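Local coordinates for protein soluble epoxide hydrolase (Bacillus megaterium, PDB 4INZ) that belongs to the alpha/beta hydrolase fold family, proteins built round a mixed, largely parallel beta sheet flanked by helices, at residues A[29-34]-A[69-74]; A[42-47]-A[108-113]. The protein carries 1 engineered substitution. All coordinates share one frame; numbering follows the deposited sequence.

In the fold
Both contacts are buried parts of the same mixed sheet, in which strands 28-36, 66-70, 40-44 and 108-112 lie next to one another in that order. Interaction 1 is antiparallel and nearer the edge of the sheet, its centre about 13 Å from the centre of the chain; interaction 2 is parallel and more central, at about 6 Å. The first combines backbone bonds with a buried histidine-carboxylate pair, whereas side-chain packing across the second is apolar. Strands 66-70 and 40-44 are themselves neighbours, and the NE2 atom of His45 in interaction 2 probably accepts a hydrogen bond from the backbone N of Leu72 in interaction 1.

Interaction 1: A[29-34]-A[69-74]; sequences NLHYIS and ALDLRG
His31 and Asp71 are brought together by different first torsions: the His31 ring is anti to its own backbone N (chi1 177°), while the Asp71 carboxylate is anti to its carbonyl carbon (chi1 -71°). The two groups run side by side, pointing the same way, at the end of an antiparallel strand pair in the alpha/beta hydrolase sheet, their planes 21° apart. At the ring edge, His31 ND1 donates to Asp71 OD2 over 2.7 Å, reaching the oxygen from above the carboxylate plane. Asn76 also bonds to OD2, and OD1 is paired with the Ser51 hydroxyl, so both oxygens of this buried acid have partners. A second link between the same residues, Asp71 N to His31 O at 2.9 Å, continues the backbone pairing into the segment beyond Leu70.

Ile33 and Ala69 form a hydrogen-bonded pair, with Ile33 N and Ala69 O 2.9 Å apart and a reciprocal bond from Ala69 N to Ile33 O. Small Ala69 and branched Ile33 lie together on one face of the sheet, where both touch Ile58 of helix 55-61. On the other face Leu70 packs against helix 89-102. Leu70 CD1 reaches Leu30 CB at 3.8 Å, the two leucines crossing at a slant. Leu30 CD2 turns instead to the Arg73 backbone, lying 3.8 Å from Arg73 CA. Here arginine supplies aliphatic contact near its backbone, while its guanidinium forms a salt bridge with Asp95. Tyr32 and Leu70 are a non-hydrogen-bonded pair, and the tyrosine ring leads away toward strand 20-25. Its CB and backbone stay close: Tyr32 CA lies 3.3 Å from Ala69 O in a CA-H...O contact.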
loop_
_atom_site.group_PDB
_atom_site.type_symbol
_atom_site.label_atom_id
_atom_site.label_comp_id
_atom_site.label_asym_id
_atom_site.label_seq_id
_atom_site.Cartn_x
_atom_site.Cartn_y
_atom_site.Cartn_z
ATOM N N ASN A 29 -13.462 8.875 10.448
ATOM C CA ASN A 29 -13.094 10.017 9.624
ATOM C C ASN A 29 -11.711 9.778 9.046
ATOM O O ASN A 29 -10.735 9.676 9.795
ATOM C CB ASN A 29 -13.066 11.309 10.450
ATOM C CG ASN A 29 -14.444 11.760 10.888
ATOM O OD1 ASN A 29 -15.428 11.604 10.163
ATOM N ND2 ASN A 29 -14.521 12.333 12.085
ATOM N N LEU A 30 -11.624 9.678 7.721
ATOM C CA LEU A 30 -10.336 9.497 7.063
ATOM C C LEU A 30 -9.867 10.791 6.418
ATOM O O LEU A 30 -10.641 11.483 5.755
ATOM C CB LEU A 30 -10.420 8.407 5.999
ATOM C CG LEU A 30 -10.825 7.013 6.462
ATOM C CD1 LEU A 30 -10.741 6.056 5.297
ATOM C CD2 LEU A 30 -9.941 6.548 7.607
ATOM N N HIS A 31 -8.594 11.107 6.621
ATOM C CA HIS A 31 -7.970 12.276 6.020
ATOM C C HIS A 31 -7.394 11.938 4.643
ATOM O O HIS A 31 -6.928 10.823 4.419
ATOM C CB HIS A 31 -6.857 12.780 6.937
ATOM C CG HIS A 31 -6.088 13.939 6.382
ATOM N ND1 HIS A 31 -4.876 13.788 5.741
ATOM C CD2 HIS A 31 -6.344 15.270 6.394
ATOM C CE1 HIS A 31 -4.424 14.975 5.373
ATOM N NE2 HIS A 31 -5.294 15.892 5.759
ATOM N N TYR A 32 -7.428 12.885 3.710
ATOM C CA TYR A 32 -6.851 12.628 2.384
ATOM C C TYR A 32 -6.327 13.898 1.733
ATOM O O TYR A 32 -6.748 15.002 2.084
ATOM C CB TYR A 32 -7.863 11.951 1.448
ATOM C CG TYR A 32 -9.091 12.786 1.116
ATOM C CD1 TYR A 32 -10.245 12.684 1.877
ATOM C CD2 TYR A 32 -9.100 13.657 0.034
ATOM C CE1 TYR A 32 -11.368 13.426 1.582
ATOM C CE2 TYR A 32 -10.232 14.411 -0.273
ATOM C CZ TYR A 32 -11.362 14.290 0.506
ATOM O OH TYR A 32 -12.495 15.033 0.226
ATOM N N ILE A 33 -5.395 13.727 0.798
ATOM C CA ILE A 33 -4.905 14.811 -0.045
ATOM C C ILE A 33 -5.644 14.745 -1.362
ATOM O O ILE A 33 -5.817 13.661 -1.919
ATOM C CB ILE A 33 -3.419 14.625 -0.406
ATOM C CG1 ILE A 33 -2.542 14.568 0.832
ATOM C CG2 ILE A 33 -2.950 15.744 -1.332
ATOM C CD1 ILE A 33 -1.085 14.331 0.478
ATOM N N SER A 34 -6.051 15.905 -1.875
ATOM C CA SER A 34 -6.809 15.972 -3.116
ATOM C C SER A 34 -6.245 17.052 -4.033
ATOM O O SER A 34 -5.907 18.149 -3.579
ATOM C CB SER A 34 -8.281 16.259 -2.808
ATOM O OG SER A 34 -9.017 16.534 -3.986
ATOM N N ALA A 69 -5.033 10.913 -2.528
ATOM C CA ALA A 69 -4.203 10.000 -1.743
ATOM C C ALA A 69 -4.753 9.906 -0.325
ATOM O O ALA A 69 -4.782 10.894 0.411
ATOM C CB ALA A 69 -2.735 10.467 -1.733
ATOM N N LEU A 70 -5.204 8.709 0.043
ATOM C CA LEU A 70 -5.854 8.476 1.327
ATOM C C LEU A 70 -4.838 8.193 2.434
ATOM O O LEU A 70 -3.839 7.511 2.205
ATOM C CB LEU A 70 -6.803 7.285 1.198
ATOM C CG LEU A 70 -7.718 6.909 2.362
ATOM C CD1 LEU A 70 -8.699 8.041 2.652
ATOM C CD2 LEU A 70 -8.469 5.629 2.009
ATOM N N ASP A 71 -5.096 8.722 3.631
ATOM C CA ASP A 71 -4.415 8.234 4.826
ATOM C C ASP A 71 -5.255 7.098 5.393
ATOM O O ASP A 71 -6.390 7.323 5.826
ATOM C CB ASP A 71 -4.267 9.336 5.883
ATOM C CG ASP A 71 -3.247 10.403 5.498
ATOM O OD1 ASP A 71 -2.294 10.108 4.740
ATOM O OD2 ASP A 71 -3.383 11.540 5.996
ATOM N N LEU A 72 -4.722 5.879 5.367
ATOM C CA LEU A 72 -5.453 4.724 5.891
ATOM C C LEU A 72 -5.807 4.912 7.367
ATOM O O LEU A 72 -5.131 5.648 8.083
ATOM C CB LEU A 72 -4.630 3.451 5.710
ATOM C CG LEU A 72 -4.294 3.069 4.268
ATOM C CD1 LEU A 72 -3.433 1.801 4.249
ATOM C CD2 LEU A 72 -5.566 2.875 3.441
ATOM N N ARG A 73 -6.856 4.235 7.825
ATOM C CA ARG A 73 -7.257 4.366 9.221
ATOM C C ARG A 73 -6.065 4.072 10.121
ATOM O O ARG A 73 -5.285 3.148 9.861
ATOM C CB ARG A 73 -8.460 3.472 9.570
ATOM C CG ARG A 73 -8.252 1.975 9.340
ATOM C CD ARG A 73 -9.407 1.159 9.918
ATOM N NE ARG A 73 -10.704 1.513 9.344
ATOM C CZ ARG A 73 -11.850 1.489 10.026
ATOM N NH1 ARG A 73 -11.862 1.123 11.301
ATOM N NH2 ARG A 73 -12.991 1.824 9.435
ATOM N N GLY A 74 -5.913 4.883 11.163
ATOM C CA GLY A 74 -4.804 4.730 12.081
ATOM C C GLY A 74 -3.592 5.574 11.719
ATOM O O GLY A 74 -2.742 5.813 12.565
#

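Interaction 2: A[42-47]-A[108-113]; sequences LFLHGF and CTLVVH
Leu42 to Leu44 run parallel to Leu110 to Val112, the short strand axes 4.7 Å apart at closest approach and inclined by 20°, joined by bonds from Leu42 N to Thr109 O, Val111 N to Leu42 O and Leu44 N to Val111 O, with a weak one from His113 N to Leu44 O where the strands end.

This is the central parallel part of the alpha/beta hydrolase fold. Leu42, Leu44, Leu110 and Val112 share one face, where Leu42 and Leu44 pack their branched side chains against helix 89-102. Leu110 CG stands anti to the backbone N (chi1 -168°), which carries CD1 between Leu42 and Leu44. Leu110 CD1 lies 4.0 Å from Leu42 CD2, with the two side chains alongside each other. Leu44 CD1 also meets Val112 CG1 at 4.0 Å. Across the sheet, the Phe43 ring lies beside Val111, its CD2 3.5 Å from Val111 CB. The flat ring and the branched valine fill this face together, both touching Trp54.

Beyond the strands, His45 ND1 donates to Gly46 O at 2.9 Å with the acceptor almost in the ring plane, while NE2 faces the 69-74 segment. Glycine suits position 46 because a CB there would point toward the other segment and clash with His113 O. The sequence starting His45-Gly46-Phe47 fits the HGXP motif of epoxide hydrolases, whose backbone commonly helps form the oxyanion hole; Phe47 N here bonds to Asp114 OD2. In this fold the nucleophile elbow follows the strand corresponding to 108-112. The chemistry thus implies a division of labour: apolar packing and backbone bonds fix the strands, while beyond them His45 holds its own loop through the bond to Gly46 O.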
loop_
_atom_site.group_PDB
_atom_site.type_symbol
_atom_site.label_atom_id
_atom_site.label_comp_id
_atom_site.label_asym_id
_atom_site.label_seq_id
_atom_site.Cartn_x
_atom_site.Cartn_y
_atom_site.Cartn_z
ATOM N N LEU A 42 -7.085 7.005 -7.233
ATOM C CA LEU A 42 -7.018 6.873 -5.781
ATOM C C LEU A 42 -5.773 6.090 -5.382
ATOM O O LEU A 42 -5.570 4.968 -5.849
ATOM C CB LEU A 42 -8.272 6.156 -5.282
ATOM C CG LEU A 42 -8.379 5.857 -3.789
ATOM C CD1 LEU A 42 -8.382 7.156 -2.986
ATOM C CD2 LEU A 42 -9.649 5.048 -3.505
ATOM N N PHE A 43 -4.944 6.692 -4.530
ATOM C CA PHE A 43 -3.657 6.117 -4.123
ATOM C C PHE A 43 -3.733 5.606 -2.689
ATOM O O PHE A 43 -4.183 6.333 -1.789
ATOM C CB PHE A 43 -2.546 7.180 -4.156
ATOM C CG PHE A 43 -2.297 7.788 -5.506
ATOM C CD1 PHE A 43 -3.079 8.846 -5.964
ATOM C CD2 PHE A 43 -1.239 7.346 -6.294
ATOM C CE1 PHE A 43 -2.837 9.425 -7.198
ATOM C CE2 PHE A 43 -0.983 7.918 -7.539
ATOM C CZ PHE A 43 -1.778 8.965 -7.989
ATOM N N LEU A 44 -3.263 4.379 -2.473
ATOM C CA LEU A 44 -3.236 3.762 -1.149
ATOM C C LEU A 44 -1.812 3.390 -0.753
ATOM O O LEU A 44 -1.192 2.506 -1.369
ATOM C CB LEU A 44 -4.079 2.484 -1.139
ATOM C CG LEU A 44 -5.517 2.566 -1.652
ATOM C CD1 LEU A 44 -6.198 1.224 -1.454
ATOM C CD2 LEU A 44 -6.291 3.673 -0.939
ATOM N N HIS A 45 -1.310 4.055 0.284
ATOM C CA HIS A 45 0.016 3.800 0.826
ATOM C C HIS A 45 0.016 2.567 1.712
ATOM O O HIS A 45 -1.021 1.917 1.907
ATOM C CB HIS A 45 0.449 4.992 1.680
ATOM C CG HIS A 45 -0.340 5.117 2.947
ATOM N ND1 HIS A 45 -0.001 4.446 4.102
ATOM C CD2 HIS A 45 -1.479 5.796 3.224
ATOM C CE1 HIS A 45 -0.889 4.722 5.043
ATOM N NE2 HIS A 45 -1.797 5.537 4.534
ATOM N N GLY A 46 1.193 2.249 2.248
ATOM C CA GLY A 46 1.340 1.164 3.203
ATOM C C GLY A 46 2.171 1.594 4.404
ATOM O O GLY A 46 2.233 2.773 4.734
ATOM N N PHE A 47 2.832 0.636 5.041
ATOM C CA PHE A 47 3.534 0.875 6.299
ATOM C C PHE A 47 5.007 1.199 6.079
ATOM O O PHE A 47 5.681 0.508 5.316
ATOM C CB PHE A 47 3.440 -0.380 7.173
ATOM C CG PHE A 47 4.244 -0.293 8.438
ATOM C CD1 PHE A 47 3.677 0.221 9.596
ATOM C CD2 PHE A 47 5.570 -0.714 8.471
ATOM C CE1 PHE A 47 4.411 0.311 10.760
ATOM C CE2 PHE A 47 6.312 -0.625 9.640
ATOM C CZ PHE A 47 5.727 -0.107 10.786
ATOM N N CYS A 108 -12.661 3.869 -10.259
ATOM C CA CYS A 108 -11.440 4.651 -10.234
ATOM C C CYS A 108 -10.276 3.888 -10.850
ATOM O O CYS A 108 -10.373 2.695 -11.133
ATOM C CB CYS A 108 -11.082 5.015 -8.791
ATOM S SG CYS A 108 -10.546 3.613 -7.750
ATOM N N THR A 109 -9.176 4.596 -11.065
ATOM C CA THR A 109 -7.893 3.957 -11.285
ATOM C C THR A 109 -7.305 3.848 -9.895
ATOM O O THR A 109 -7.189 4.860 -9.203
ATOM C CB THR A 109 -6.991 4.830 -12.153
ATOM O OG1 THR A 109 -7.577 4.942 -13.458
ATOM C CG2 THR A 109 -5.595 4.215 -12.274
ATOM N N LEU A 110 -6.971 2.625 -9.477
ATOM C CA LEU A 110 -6.483 2.370 -8.124
ATOM C C LEU A 110 -4.970 2.129 -8.128
ATOM O O LEU A 110 -4.472 1.247 -8.836
ATOM C CB LEU A 110 -7.210 1.163 -7.527
ATOM C CG LEU A 110 -7.039 0.937 -6.025
ATOM C CD1 LEU A 110 -7.613 2.115 -5.254
ATOM C CD2 LEU A 110 -7.709 -0.369 -5.594
ATOM N N VAL A 111 -4.242 2.915 -7.336
ATOM C CA VAL A 111 -2.774 2.860 -7.308
ATOM C C VAL A 111 -2.322 2.491 -5.898
ATOM O O VAL A 111 -2.672 3.174 -4.938
ATOM C CB VAL A 111 -2.177 4.224 -7.695
ATOM C CG1 VAL A 111 -0.649 4.125 -7.853
ATOM C CG2 VAL A 111 -2.822 4.719 -8.973
ATOM N N VAL A 112 -1.561 1.411 -5.762
ATOM C CA VAL A 112 -1.398 0.804 -4.437
ATOM C C VAL A 112 0.024 0.346 -4.140
ATOM O O VAL A 112 0.783 0.040 -5.055
ATOM C CB VAL A 112 -2.362 -0.396 -4.262
ATOM C CG1 VAL A 112 -3.812 0.051 -4.475
ATOM C CG2 VAL A 112 -2.007 -1.516 -5.231
ATOM N N HIS A 113 0.362 0.281 -2.851
ATOM C CA HIS A 113 1.719 -0.038 -2.404
ATOM C C HIS A 113 1.665 -0.686 -1.015
ATOM O O HIS A 113 0.922 -0.227 -0.147
ATOM C CB HIS A 113 2.536 1.263 -2.355
ATOM C CG HIS A 113 3.910 1.126 -1.782
ATOM N ND1 HIS A 113 4.866 0.271 -2.302
ATOM C CD2 HIS A 113 4.513 1.788 -0.764
ATOM C CE1 HIS A 113 5.986 0.397 -1.611
ATOM N NE2 HIS A 113 5.796 1.307 -0.670
#